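Local atomic coordinates of GTN Reductase (Agrobacterium tumefaciens, PDB entry 5N6G), a protein that probably reduces activated carbon–carbon double bonds with an FMN cofactor and NAD(P)H, as an ene-reductase of the Old Yellow Enzyme family. Residues A[103-109]-A[124-130]; A[233-237]-A[268-272]. One frame throughout, in Å; residues are numbered along the deposited sequence.

In the fold
Both contacts are made by segments that follow strands of one eight-stranded parallel barrel, which holds FMN. Going from the N terminus, the chain passes strand 94-99, the third of the barrel, and enters a long loop carrying 103-109. It turns back through the short strand 117-118, and 124-130 returns alongside, so interaction 1 closes a nearly helix-free excursion at the start of the hairpin 127-131/137-141. The chain then resumes the barrel. Interaction 2 joins the loops after strands 227-231 and 263-267, neighbours in the barrel, closing the strand-helix-strand unit that runs through helix 245-256. The contacts follow in series, neither nesting nor crossing; the centres of interactions 1 and 2 lie about 20 Å apart.

Interaction 1 (A[103-109]-A[124-130]); sequences RISHTSL and AKSKTYI
His106 ND1, in a ring covered on one face by Ile130, is gripped twice by Ser108: it hydrogen-bonds to Ser108 OG at 2.8 Å and accepts the backbone N-H of the same residue, Ser108 N to His106 ND1, at 3.1 Å. The N-H approaches 34° out of the ring plane. Together the two bonds should fix the imidazole's rotation. Ile130 then uses both branches. With CG1 lodged between its backbone N and carbonyl carbon (chi1 62°), Ile130 CD1 sits 3.9 Å above the plane of the His106 ring, displaced toward the rim, in a CH-pi contact 21° off the ring normal. The other branch, Ile130 CG2, presses on His106 CB at 3.7 Å and also touches the hydroxyl of Ser108. The methyl of Thr128 abuts His106 CB as well, while its hydroxyl bonds to Gly64 O.

At the far end the partner is Ala124. Its CB meets Ile104 CD1 at 3.4 Å, a tight fit for two carbons, and rests 3.6 Å above the centre of the Arg103 guanidinium plane. That group is tied through NH1 to Ile122 O. A water links the backbones here, donating to Arg103 O at 2.8 Å and accepting from Ala124 N at 3.0 Å.

Tyr129 turns its CB away from this contact, and its side chain touches the bound 2-phenylacrylic acid. Strand 127-131, paired antiparallel with 137-141, is thus seated on the loop after the third barrel strand: Thr128 and Ile130 pack on the loop, while Tyr129 lines the substrate pocket, as with the beta hairpin that covers the active site in Old Yellow Enzymes.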
ATOM      1  N   ARG A 103      -7.532 -10.645   8.148  1.00 11.51           N
ATOM      2  CA  ARG A 103      -7.597 -12.101   8.140  1.00 12.28           C
ATOM      3  C   ARG A 103      -6.447 -12.787   7.398  1.00 12.09           C
ATOM      4  O   ARG A 103      -6.340 -14.016   7.480  1.00 13.14           O
ATOM      5  CB  ARG A 103      -8.914 -12.567   7.528  1.00 13.23           C
ATOM      6  CG  ARG A 103      -9.025 -12.339   6.024  1.00 11.97           C
ATOM      7  CD  ARG A 103     -10.407 -12.767   5.537  1.00 14.80           C
ATOM      8  NE  ARG A 103     -10.525 -12.650   4.084  1.00 13.16           N
ATOM      9  CZ  ARG A 103     -11.379 -13.348   3.345  1.00 15.35           C
ATOM     10  NH1 ARG A 103     -12.235 -14.215   3.881  1.00 16.18           N
ATOM     11  NH2 ARG A 103     -11.388 -13.180   2.026  1.00 16.67           N
ATOM     12  N   ILE A 104      -5.616 -12.041   6.675  1.00 13.19           N
ATOM     13  CA  ILE A 104      -4.561 -12.649   5.848  1.00 12.69           C
ATOM     14  C   ILE A 104      -3.326 -12.767   6.730  1.00 14.44           C
ATOM     15  O   ILE A 104      -2.370 -11.995   6.635  1.00 13.81           O
ATOM     16  CB  ILE A 104      -4.306 -11.840   4.581  1.00 11.66           C
ATOM     17  CG1 ILE A 104      -5.621 -11.595   3.823  1.00 13.72           C
ATOM     18  CG2 ILE A 104      -3.323 -12.551   3.706  1.00 13.09           C
ATOM     19  CD1 ILE A 104      -6.337 -12.865   3.347  1.00 15.83           C
ATOM     20  N   SER A 105      -3.343 -13.764   7.614  1.00 13.63           N
ATOM     21  CA  SER A 105      -2.257 -13.961   8.565  1.00 14.10           C
ATOM     22  C   SER A 105      -2.294 -15.404   9.068  1.00 14.71           C
ATOM     23  O   SER A 105      -3.080 -16.233   8.604  1.00 14.52           O
ATOM     24  CB  SER A 105      -2.358 -12.941   9.704  1.00 13.54           C
ATOM     25  OG  SER A 105      -1.228 -12.955  10.578  1.00 16.71           O
ATOM     26  N   HIS A 106      -1.406 -15.695  10.010  1.00 14.75           N
ATOM     27  CA  HIS A 106      -1.250 -17.022  10.575  1.00 14.78           C
ATOM     28  C   HIS A 106      -1.055 -16.869  12.073  1.00 15.38           C
ATOM     29  O   HIS A 106      -0.504 -15.870  12.529  1.00 15.70           O
ATOM     30  CB  HIS A 106      -0.050 -17.735   9.939  1.00 18.94           C
ATOM     31  CG  HIS A 106       0.054 -19.186  10.292  1.00 21.09           C
ATOM     32  ND1 HIS A 106       0.849 -19.636  11.326  1.00 28.33           N
ATOM     33  CD2 HIS A 106      -0.503 -20.291   9.735  1.00 21.69           C
ATOM     34  CE1 HIS A 106       0.753 -20.949  11.409  1.00 23.66           C
ATOM     35  NE2 HIS A 106      -0.047 -21.371  10.445  1.00 25.36           N
ATOM     36  N   THR A 107      -1.556 -17.838  12.832  1.00 16.22           N
ATOM     37  CA  THR A 107      -1.453 -17.766  14.290  1.00 16.32           C
ATOM     38  C   THR A 107      -0.011 -17.594  14.762  1.00 18.14           C
ATOM     39  O   THR A 107       0.225 -16.917  15.767  1.00 20.85           O
ATOM     40  CB  THR A 107      -2.054 -19.012  14.921  1.00 18.32           C
ATOM     41  OG1 THR A 107      -1.385 -20.176  14.399  1.00 22.22           O
ATOM     42  CG2 THR A 107      -3.545 -19.086  14.649  1.00 18.89           C
ATOM     43  N   SER A 108       0.960 -18.178  14.054  1.00 18.95           N
ATOM     44  CA  SER A 108       2.359 -18.105  14.481  1.00 20.09           C
ATOM     45  C   SER A 108       2.932 -16.685  14.417  1.00 20.12           C
ATOM     46  O   SER A 108       3.993 -16.427  15.006  1.00 25.06           O
ATOM     47  CB  SER A 108       3.203 -19.056  13.624  1.00 23.86           C
ATOM     48  OG  SER A 108       3.239 -18.582  12.291  1.00 24.11           O
ATOM     49  N   LEU A 109       2.278 -15.769  13.697  1.00 16.56           N
ATOM     50  CA  LEU A 109       2.698 -14.378  13.595  1.00 18.24           C
ATOM     51  C   LEU A 109       1.969 -13.462  14.570  1.00 21.88           C
ATOM     52  O   LEU A 109       2.375 -12.304  14.732  1.00 22.22           O
ATOM     53  CB  LEU A 109       2.469 -13.864  12.158  1.00 16.76           C
ATOM     54  CG  LEU A 109       3.187 -14.641  11.059  1.00 19.87           C
ATOM     55  CD1 LEU A 109       2.669 -14.216   9.669  1.00 19.46           C
ATOM     56  CD2 LEU A 109       4.683 -14.431  11.160  1.00 36.48           C
ATOM     57  N   ALA A 124      -9.903 -16.882   4.773  1.00 16.69           N
ATOM     58  CA  ALA A 124      -9.485 -16.666   3.388  1.00 16.02           C
ATOM     59  C   ALA A 124      -8.837 -17.913   2.822  1.00 16.94           C
ATOM     60  O   ALA A 124      -8.072 -18.596   3.510  1.00 17.12           O
ATOM     61  CB  ALA A 124      -8.483 -15.524   3.299  1.00 13.53           C
ATOM     62  N   LYS A 125      -9.140 -18.203   1.550  1.00 14.96           N
ATOM     63  CA  LYS A 125      -8.399 -19.201   0.790  1.00 17.41           C
ATOM     64  C   LYS A 125      -7.179 -18.482   0.233  1.00 24.56           C
ATOM     65  O   LYS A 125      -7.123 -18.055  -0.921  1.00 23.06           O
ATOM     66  CB  LYS A 125      -9.253 -19.828  -0.299  1.00 23.52           C
ATOM     67  CG  LYS A 125      -8.555 -21.024  -0.963  1.00 30.59           C
ATOM     68  CD  LYS A 125      -9.538 -21.864  -1.773  1.00 48.71           C
ATOM     69  CE  LYS A 125      -8.813 -22.807  -2.725  1.00 62.28           C
ATOM     70  NZ  LYS A 125      -8.812 -22.286  -4.126  1.00 80.32           N
ATOM     71  N   SER A 126      -6.186 -18.314   1.105  0.69 18.19           N
ATOM     72  CA  SER A 126      -4.973 -17.575   0.800  0.69 18.15           C
ATOM     73  C   SER A 126      -3.806 -18.288   1.468  0.69 19.90           C
ATOM     74  O   SER A 126      -3.987 -19.202   2.277  0.69 20.77           O
ATOM     75  CB  SER A 126      -5.063 -16.117   1.277  0.69 16.97           C
ATOM     76  OG  SER A 126      -4.028 -15.328   0.719  0.69 40.10           O
ATOM     77  N   LYS A 127      -2.597 -17.896   1.083  1.00 23.33           N
ATOM     78  CA  LYS A 127      -1.391 -18.506   1.607  1.00 22.19           C
ATOM     79  C   LYS A 127      -0.463 -17.426   2.117  1.00 25.97           C
ATOM     80  O   LYS A 127      -0.478 -16.297   1.634  1.00 30.76           O
ATOM     81  CB  LYS A 127      -0.668 -19.348   0.542  1.00 31.36           C
ATOM     82  CG  LYS A 127      -1.336 -20.677   0.278  1.00 36.69           C
ATOM     83  CD  LYS A 127      -0.638 -21.443  -0.843  1.00 46.59           C
ATOM     84  CE  LYS A 127      -1.275 -22.809  -1.064  1.00 65.62           C
ATOM     85  NZ  LYS A 127      -1.200 -23.653   0.159  1.00 67.99           N
ATOM     86  N   THR A 128       0.357 -17.794   3.095  1.00 25.74           N
ATOM     87  CA  THR A 128       1.291 -16.840   3.651  1.00 26.28           C
ATOM     88  C   THR A 128       2.642 -17.499   3.880  1.00 25.23           C
ATOM     89  O   THR A 128       2.841 -18.683   3.604  1.00 31.37           O
ATOM     90  CB  THR A 128       0.781 -16.209   4.951  1.00 27.22           C
ATOM     91  OG1 THR A 128       1.779 -15.301   5.396  1.00 31.20           O
ATOM     92  CG2 THR A 128       0.511 -17.243   6.050  1.00 24.60           C
ATOM     93  N   TYR A 129       3.584 -16.701   4.381  0.55 38.23           N
ATOM     94  CA  TYR A 129       4.964 -17.123   4.593  0.55 37.62           C
ATOM     95  C   TYR A 129       5.241 -17.019   6.085  0.55 33.29           C
ATOM     96  O   TYR A 129       5.108 -15.938   6.666  0.55 28.84           O
ATOM     97  CB  TYR A 129       5.940 -16.250   3.796  0.55 37.57           C
ATOM     98  CG  TYR A 129       5.409 -15.705   2.469  0.55 38.99           C
ATOM     99  CD1 TYR A 129       4.505 -16.425   1.699  0.55 58.34           C
ATOM    100  CD2 TYR A 129       5.824 -14.467   1.988  0.55 34.70           C
ATOM    101  CE1 TYR A 129       4.020 -15.928   0.505  0.55 46.66           C
ATOM    102  CE2 TYR A 129       5.349 -13.967   0.780  0.55 36.79           C
ATOM    103  CZ  TYR A 129       4.446 -14.707   0.049  0.55 38.22           C
ATOM    104  OH  TYR A 129       3.963 -14.233  -1.145  0.55 56.76           O
ATOM    105  N   ILE A 130       5.610 -18.140   6.703  1.00 28.91           N
ATOM    106  CA  ILE A 130       5.788 -18.236   8.154  1.00 30.06           C
ATOM    107  C   ILE A 130       7.156 -18.808   8.506  1.00 33.26           C
ATOM    108  O   ILE A 130       7.884 -19.316   7.650  1.00 30.07           O
ATOM    109  CB  ILE A 130       4.681 -19.070   8.837  1.00 38.08           C
ATOM    110  CG1 ILE A 130       4.684 -20.513   8.329  1.00 44.73           C
ATOM    111  CG2 ILE A 130       3.322 -18.407   8.609  1.00 34.01           C
ATOM    112  CD1 ILE A 130       3.960 -21.468   9.247  1.00 58.53           C
TER
HETATM  113  O   HOH W   1      -7.689 -16.375   6.756  1.00 15.67           O

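Interaction 2 (A[233-237]-A[268-272]); sequences PVTPA and EGATG. With FMN (flavin mononucleotide), chain B.
Two irregular loops meet here in a buried contact, part polar and part apolar, where neighbouring strands of the barrel, 227-231 and 263-267, run out beside the flavin. The polar centre is a threonine pair: Thr235 OG1 donates to Thr271 OG1 at 2.8 Å. Both hydroxyls are presented by their side-chain torsions, Thr235 with OG1 anti to the backbone N (chi1 -175°) and Thr271 with OG1 turned beside its own N (chi1 -44°), which brings the two oxygens together; the side chains themselves meet at an angle. A weak bond comes in as well, Ala237 N to Thr235 OG1 at 3.3 Å, tying the backbone just after Pro236 to the same oxygen.

Two carbon contacts accompany the pair. Val234 CG2 lies 3.6 Å from Gly269 CA, packing directly on the backbone, which at this residue adopts a phi of 96° in a conformation suited to glycine. Further along, the pyrrolidine ring of Pro236 leans against Ala270, with Pro236 CD 3.6 Å from Ala270 CB. A water completes the junction, accepting from Val234 N at 3.0 Å and donating to Gly269 O at 2.8 Å; it satisfies two backbone groups that do not meet directly.

Thr271 also faces the cofactor: its methyl, CG2, stands 3.6 Å from O3' of the FMN ribityl chain. Next along, Gly272 N is held by Asn306 OD1.

Because Thr271 OG1 receives the hydrogen of Thr235, its own is available for Asn181 OD1, to which it is hydrogen-bonded. Asn181 lines the 2-phenylacrylic acid pocket, so this directional chain probably fixes how its amide is turned, a second-shell influence on the substrate site.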
ATOM      1  N   PRO A 233     -10.287  -1.092  -6.530  1.00 14.50           N
ATOM      2  CA  PRO A 233     -11.736  -1.382  -6.562  1.00 16.35           C
ATOM      3  C   PRO A 233     -12.126  -2.782  -7.009  1.00 17.69           C
ATOM      4  O   PRO A 233     -13.164  -3.283  -6.557  1.00 20.01           O
ATOM      5  CB  PRO A 233     -12.271  -0.329  -7.547  1.00 17.76           C
ATOM      6  CG  PRO A 233     -11.312   0.797  -7.465  1.00 23.76           C
ATOM      7  CD  PRO A 233      -9.966   0.198  -7.167  1.00 17.95           C
ATOM      8  N   VAL A 234     -11.379  -3.435  -7.898  1.00 15.13           N
ATOM      9  CA  VAL A 234     -11.854  -4.687  -8.473  1.00 15.44           C
ATOM     10  C   VAL A 234     -10.929  -5.858  -8.226  1.00 19.93           C
ATOM     11  O   VAL A 234     -11.201  -6.952  -8.718  1.00 18.64           O
ATOM     12  CB  VAL A 234     -12.116  -4.554  -9.990  1.00 16.21           C
ATOM     13  CG1 VAL A 234     -13.153  -3.480 -10.273  1.00 23.31           C
ATOM     14  CG2 VAL A 234     -10.844  -4.254 -10.746  1.00 17.83           C
ATOM     15  N   THR A 235      -9.865  -5.680  -7.488  1.00 16.11           N
ATOM     16  CA  THR A 235      -8.860  -6.720  -7.462  1.00 15.51           C
ATOM     17  C   THR A 235      -9.376  -7.975  -6.757  1.00 17.27           C
ATOM     18  O   THR A 235     -10.077  -7.876  -5.750  1.00 18.84           O
ATOM     19  CB  THR A 235      -7.602  -6.238  -6.778  1.00 17.74           C
ATOM     20  OG1 THR A 235      -6.625  -7.274  -6.909  1.00 17.00           O
ATOM     21  CG2 THR A 235      -7.839  -5.943  -5.327  1.00 21.18           C
ATOM     22  N   PRO A 236      -9.020  -9.158  -7.248  1.00 17.16           N
ATOM     23  CA  PRO A 236      -9.401 -10.405  -6.574  1.00 20.11           C
ATOM     24  C   PRO A 236      -8.390 -10.881  -5.541  1.00 18.49           C
ATOM     25  O   PRO A 236      -8.505 -12.008  -5.039  1.00 19.00           O
ATOM     26  CB  PRO A 236      -9.466 -11.371  -7.745  1.00 17.76           C
ATOM     27  CG  PRO A 236      -8.373 -10.920  -8.658  1.00 18.58           C
ATOM     28  CD  PRO A 236      -8.325  -9.424  -8.520  1.00 17.64           C
ATOM     29  N   ALA A 237      -7.396 -10.069  -5.251  1.00 14.41           N
ATOM     30  CA  ALA A 237      -6.348 -10.446  -4.313  1.00 16.07           C
ATOM     31  C   ALA A 237      -6.928 -10.944  -2.994  1.00 17.48           C
ATOM     32  O   ALA A 237      -7.857 -10.362  -2.436  1.00 15.95           O
ATOM     33  CB  ALA A 237      -5.446  -9.238  -4.055  1.00 19.49           C
ATOM     34  N   GLU A 268      -5.514  -0.117 -10.955  1.00 15.26           N
ATOM     35  CA  GLU A 268      -6.474  -0.245 -12.036  1.00 16.74           C
ATOM     36  C   GLU A 268      -6.498  -1.697 -12.499  1.00 18.96           C
ATOM     37  O   GLU A 268      -5.570  -2.162 -13.168  1.00 19.03           O
ATOM     38  CB  GLU A 268      -6.107   0.712 -13.167  1.00 17.82           C
ATOM     39  CG  GLU A 268      -6.157   2.163 -12.695  1.00 21.06           C
ATOM     40  CD  GLU A 268      -5.656   3.169 -13.722  1.00 27.43           C
ATOM     41  OE1 GLU A 268      -4.693   2.873 -14.472  1.00 24.98           O
ATOM     42  OE2 GLU A 268      -6.231   4.275 -13.753  1.00 23.73           O
ATOM     43  N   GLY A 269      -7.559  -2.410 -12.147  1.00 17.37           N
ATOM     44  CA  GLY A 269      -7.692  -3.804 -12.515  1.00 16.26           C
ATOM     45  C   GLY A 269      -7.252  -4.769 -11.433  1.00 15.95           C
ATOM     46  O   GLY A 269      -7.147  -4.441 -10.253  1.00 16.96           O
ATOM     47  N   ALA A 270      -7.014  -6.006 -11.858  1.00 16.19           N
ATOM     48  CA  ALA A 270      -6.491  -7.005 -10.937  1.00 16.92           C
ATOM     49  C   ALA A 270      -5.028  -6.704 -10.640  1.00 17.08           C
ATOM     50  O   ALA A 270      -4.231  -6.486 -11.555  1.00 21.41           O
ATOM     51  CB  ALA A 270      -6.648  -8.403 -11.536  1.00 16.94           C
ATOM     52  N   THR A 271      -4.673  -6.664  -9.356  1.00 18.48           N
ATOM     53  CA  THR A 271      -3.305  -6.316  -8.990  1.00 17.78           C
ATOM     54  C   THR A 271      -2.338  -7.293  -9.626  1.00 20.84           C
ATOM     55  O   THR A 271      -2.375  -8.493  -9.332  1.00 19.86           O
ATOM     56  CB  THR A 271      -3.144  -6.334  -7.469  1.00 19.24           C
ATOM     57  OG1 THR A 271      -4.269  -5.687  -6.859  1.00 19.92           O
ATOM     58  CG2 THR A 271      -1.864  -5.594  -7.097  1.00 16.81           C
ATOM     59  N   GLY A 272      -1.463  -6.783 -10.488  1.00 19.67           N
ATOM     60  CA  GLY A 272      -0.521  -7.626 -11.195  1.00 20.88           C
ATOM     61  C   GLY A 272      -1.116  -8.431 -12.325  1.00 24.43           C
ATOM     62  O   GLY A 272      -0.424  -9.281 -12.894  1.00 27.76           O
TER
HETATM   63  N1  FMN B 401       0.980  -3.775  -3.234  1.00 13.95           N
HETATM   64  C2  FMN B 401       0.809  -3.114  -2.043  1.00 14.56           C
HETATM   65  O2  FMN B 401      -0.113  -2.283  -1.878  1.00 13.88           O
HETATM   66  N3  FMN B 401       1.690  -3.343  -1.009  1.00 13.78           N
HETATM   67  C4  FMN B 401       2.746  -4.235  -1.027  1.00 18.21           C
HETATM   68  O4  FMN B 401       3.504  -4.331  -0.062  1.00 15.09           O
HETATM   69  C4A FMN B 401       2.900  -4.951  -2.275  1.00 15.82           C
HETATM   70  N5  FMN B 401       3.898  -5.791  -2.386  1.00 17.57           N
HETATM   71  C5A FMN B 401       4.131  -6.347  -3.632  1.00 14.45           C
HETATM   72  C6  FMN B 401       5.253  -7.150  -3.798  1.00 13.65           C
HETATM   73  C7  FMN B 401       5.599  -7.640  -5.050  1.00 16.15           C
HETATM   74  C7M FMN B 401       6.845  -8.480  -5.184  1.00 17.99           C
HETATM   75  C8  FMN B 401       4.808  -7.335  -6.163  1.00 14.99           C
HETATM   76  C8M FMN B 401       5.188  -7.797  -7.543  1.00 15.24           C
HETATM   77  C9  FMN B 401       3.668  -6.551  -6.000  1.00 13.99           C
HETATM   78  C9A FMN B 401       3.333  -6.049  -4.743  1.00 12.77           C
HETATM   79  N10 FMN B 401       2.252  -5.159  -4.567  1.00 13.01           N
HETATM   80  C10 FMN B 401       1.990  -4.616  -3.340  1.00 16.36           C
HETATM   81  C1' FMN B 401       1.535  -4.688  -5.761  1.00 13.76           C
HETATM   82  C2' FMN B 401       2.329  -3.605  -6.480  1.00 13.24           C
HETATM   83  O2' FMN B 401       2.432  -2.430  -5.669  1.00 14.00           O
HETATM   84  C3' FMN B 401       1.730  -3.218  -7.833  1.00 13.06           C
HETATM   85  O3' FMN B 401       0.373  -2.819  -7.657  1.00 17.08           O
HETATM   86  C4' FMN B 401       1.772  -4.343  -8.866  1.00 13.82           C
HETATM   87  O4' FMN B 401       3.098  -4.867  -8.973  1.00 16.59           O
HETATM   88  C5' FMN B 401       1.252  -3.899 -10.221  1.00 15.21           C
HETATM   89  O5' FMN B 401       2.084  -2.853 -10.761  1.00 15.69           O
HETATM   90  P   FMN B 401       3.179  -3.066 -11.942  1.00 18.04           P
HETATM   91  O1P FMN B 401       2.387  -3.520 -13.149  1.00 19.42           O
HETATM   92  O2P FMN B 401       4.099  -4.168 -11.444  1.00 18.55           O
HETATM   93  O3P FMN B 401       3.829  -1.740 -12.090  1.00 17.50           O
HETATM   94  O   HOH W   2      -8.514  -2.740  -8.551  1.00 16.46           O